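Local coordinates for methane monooxygenase hydroxylase, MmoD (Methylosinus sporium, PDB 6D7K), which probably binds the hydroxylase of soluble methane monooxygenase and inhibits it, at residues Trp36-Leu41 with Asp56-Ala61. Numbering follows the deposited sequence.
Sequences WRWEIL and DSSRKA
Trp38 sets its CG between the backbone N and the carbonyl carbon (chi1 47°), which brings the indole to Ser58 and Ala61, one turn apart on the helix. Ser58 turns OG opposite its own carbonyl carbon and beside its N (chi1 -72°), so that the hydroxyl meets strand 36-41. Ala61 CB sits 3.8 Å from Trp38 NE1 and 3.9 Å from CZ2, its methyl spanning the junction of pyrrole and benzene rings. Nearer the start of the indole, Trp38 CD1 lies 3.8 Å from Ser58 OG and 4.1 Å from Ser58 CA. Both approaches are oblique to the ring. Trp36, two residues earlier on the strand, adds its CB, 3.7 Å from Ser58 OG, while its indole leads away from the serine. The hydroxyl therefore touches carbon alone within this contact; hydrogen bonds to Ser54 O, just before the helix, and to Thr29 OG1 of strand 25-31 satisfy this buried polar atom. Trp38 NE1 likewise finds a weak partner in Ser52 OG. The two segments bury 189 Å² in all, through van der Waals contact rather than polar bonds. An alanine at Trp38 would remove the indole and is likely to leave a gap beside Ala61 and Ser58, and Ser52 OG without its weak indole partner. Segment axes approach to 9.1 Å and run at 26° to each other, with Trp38 and Ser58 in register. Strand 36-42 is an inner strand of the four-stranded antiparallel sheet, flanked by 25-31 and 45-52, and helix 55-74 packs along one face. Farther along that helix, Val62 and Val65 also touch Trp38, and Val65 and Leu66 receive Ile40.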
loop_
_atom_site.group_PDB
_atom_site.type_symbol
_atom_site.label_atom_id
_atom_site.label_comp_id
_atom_site.label_asym_id
_atom_site.label_seq_id
_atom_site.Cartn_x
_atom_site.Cartn_y
_atom_site.Cartn_z
ATOM N N TRP H 36 -8.444 7.381 28.409
ATOM C CA TRP H 36 -7.074 7.834 28.452
ATOM C C TRP H 36 -6.376 7.255 27.233
ATOM O O TRP H 36 -6.514 6.125 26.960
ATOM C CB TRP H 36 -6.370 7.401 29.732
ATOM C CG TRP H 36 -6.668 8.129 30.959
ATOM C CD1 TRP H 36 -7.764 8.049 31.665
ATOM C CD2 TRP H 36 -5.805 8.978 31.677
ATOM N NE1 TRP H 36 -7.692 8.802 32.756
ATOM C CE2 TRP H 36 -6.478 9.394 32.786
ATOM C CE3 TRP H 36 -4.524 9.450 31.471
ATOM C CZ2 TRP H 36 -5.930 10.240 33.686
ATOM C CZ3 TRP H 36 -4.010 10.280 32.340
ATOM C CH2 TRP H 36 -4.687 10.665 33.442
ATOM N N ARG H 37 -5.632 8.053 26.501
ATOM C CA ARG H 37 -4.951 7.618 25.313
ATOM C C ARG H 37 -3.489 7.443 25.495
ATOM O O ARG H 37 -2.852 8.304 25.891
ATOM C CB ARG H 37 -5.181 8.627 24.209
ATOM C CG ARG H 37 -5.302 8.039 22.843
ATOM C CD ARG H 37 -4.546 8.807 21.799
ATOM N NE ARG H 37 -5.391 9.799 21.181
ATOM C CZ ARG H 37 -5.799 9.787 19.922
ATOM N NH1 ARG H 37 -5.413 8.852 19.101
ATOM N NH2 ARG H 37 -6.602 10.725 19.491
ATOM N N TRP H 38 -2.933 6.317 25.140
ATOM C CA TRP H 38 -1.510 6.154 25.337
ATOM C C TRP H 38 -0.848 5.766 24.020
ATOM O O TRP H 38 -1.493 5.238 23.112
ATOM C CB TRP H 38 -1.220 5.109 26.428
ATOM C CG TRP H 38 -1.992 3.807 26.349
ATOM C CD1 TRP H 38 -3.109 3.469 27.067
ATOM C CD2 TRP H 38 -1.673 2.656 25.554
ATOM N NE1 TRP H 38 -3.507 2.189 26.755
ATOM C CE2 TRP H 38 -2.641 1.673 25.827
ATOM C CE3 TRP H 38 -0.669 2.367 24.632
ATOM C CZ2 TRP H 38 -2.631 0.434 25.217
ATOM C CZ3 TRP H 38 -0.666 1.132 24.031
ATOM C CH2 TRP H 38 -1.642 0.184 24.321
ATOM N N GLU H 39 0.454 6.063 23.919
ATOM C CA GLU H 39 1.278 5.705 22.768
ATOM C C GLU H 39 2.643 5.234 23.242
ATOM O O GLU H 39 3.135 5.655 24.295
ATOM C CB GLU H 39 1.459 6.874 21.809
ATOM C CG GLU H 39 1.475 8.183 22.523
ATOM C CD GLU H 39 1.899 9.329 21.630
ATOM O OE1 GLU H 39 1.954 10.485 22.127
ATOM O OE2 GLU H 39 2.169 9.073 20.433
ATOM N N ILE H 40 3.257 4.368 22.445
ATOM C CA ILE H 40 4.574 3.819 22.727
ATOM C C ILE H 40 5.496 4.184 21.573
ATOM O O ILE H 40 5.114 4.042 20.404
ATOM C CB ILE H 40 4.512 2.295 22.914
ATOM C CG1 ILE H 40 3.518 1.941 24.024
ATOM C CG2 ILE H 40 5.915 1.737 23.187
ATOM C CD1 ILE H 40 3.279 0.432 24.181
ATOM N N LEU H 41 6.703 4.660 21.892
ATOM C CA LEU H 41 7.692 5.005 20.871
ATOM C C LEU H 41 8.918 4.134 21.047
ATOM O O LEU H 41 9.320 3.827 22.175
ATOM C CB LEU H 41 8.106 6.473 20.913
ATOM C CG LEU H 41 7.061 7.545 20.599
ATOM C CD1 LEU H 41 5.856 7.391 21.473
ATOM C CD2 LEU H 41 7.647 8.940 20.795
ATOM N N ASP H 56 -3.975 4.608 35.857
ATOM C CA ASP H 56 -3.444 3.380 36.447
ATOM C C ASP H 56 -3.362 2.260 35.414
ATOM O O ASP H 56 -2.334 1.578 35.307
ATOM C CB ASP H 56 -4.307 2.919 37.629
ATOM C CG ASP H 56 -4.577 4.014 38.659
ATOM O OD1 ASP H 56 -5.088 5.109 38.302
ATOM O OD2 ASP H 56 -4.314 3.739 39.848
ATOM N N SER H 57 -4.457 2.028 34.663
ATOM C CA SER H 57 -4.485 0.933 33.690
ATOM C C SER H 57 -3.735 1.277 32.402
ATOM O O SER H 57 -3.321 0.365 31.681
ATOM C CB SER H 57 -5.935 0.517 33.387
ATOM O OG SER H 57 -6.805 1.623 33.166
ATOM N N SER H 58 -3.551 2.566 32.106
ATOM C CA SER H 58 -2.594 2.968 31.087
ATOM C C SER H 58 -1.222 2.387 31.376
ATOM O O SER H 58 -0.565 1.832 30.481
ATOM C CB SER H 58 -2.507 4.486 31.024
ATOM O OG SER H 58 -3.669 5.045 30.449
ATOM N N ARG H 59 -0.761 2.520 32.623
ATOM C CA ARG H 59 0.562 2.011 32.966
ATOM C C ARG H 59 0.619 0.504 32.804
ATOM O O ARG H 59 1.576 -0.038 32.240
ATOM C CB ARG H 59 0.924 2.404 34.393
ATOM C CG ARG H 59 1.035 3.901 34.583
ATOM C CD ARG H 59 1.289 4.253 36.025
ATOM N NE ARG H 59 2.708 4.294 36.334
ATOM C CZ ARG H 59 3.203 4.516 37.548
ATOM N NH1 ARG H 59 2.395 4.702 38.587
ATOM N NH2 ARG H 59 4.519 4.553 37.722
ATOM N N LYS H 60 -0.403 -0.190 33.287
ATOM C CA LYS H 60 -0.422 -1.645 33.204
ATOM C C LYS H 60 -0.473 -2.100 31.754
ATOM O O LYS H 60 0.229 -3.044 31.368
ATOM C CB LYS H 60 -1.615 -2.170 34.002
ATOM C CG LYS H 60 -1.493 -1.907 35.489
ATOM C CD LYS H 60 -0.657 -3.001 36.167
ATOM C CE LYS H 60 -1.062 -4.402 35.642
ATOM N NZ LYS H 60 -0.196 -5.553 36.089
ATOM N N ALA H 61 -1.275 -1.408 30.935
ATOM C CA ALA H 61 -1.380 -1.717 29.516
ATOM C C ALA H 61 -0.040 -1.553 28.807
ATOM O O ALA H 61 0.414 -2.456 28.090
ATOM C CB ALA H 61 -2.428 -0.805 28.881
#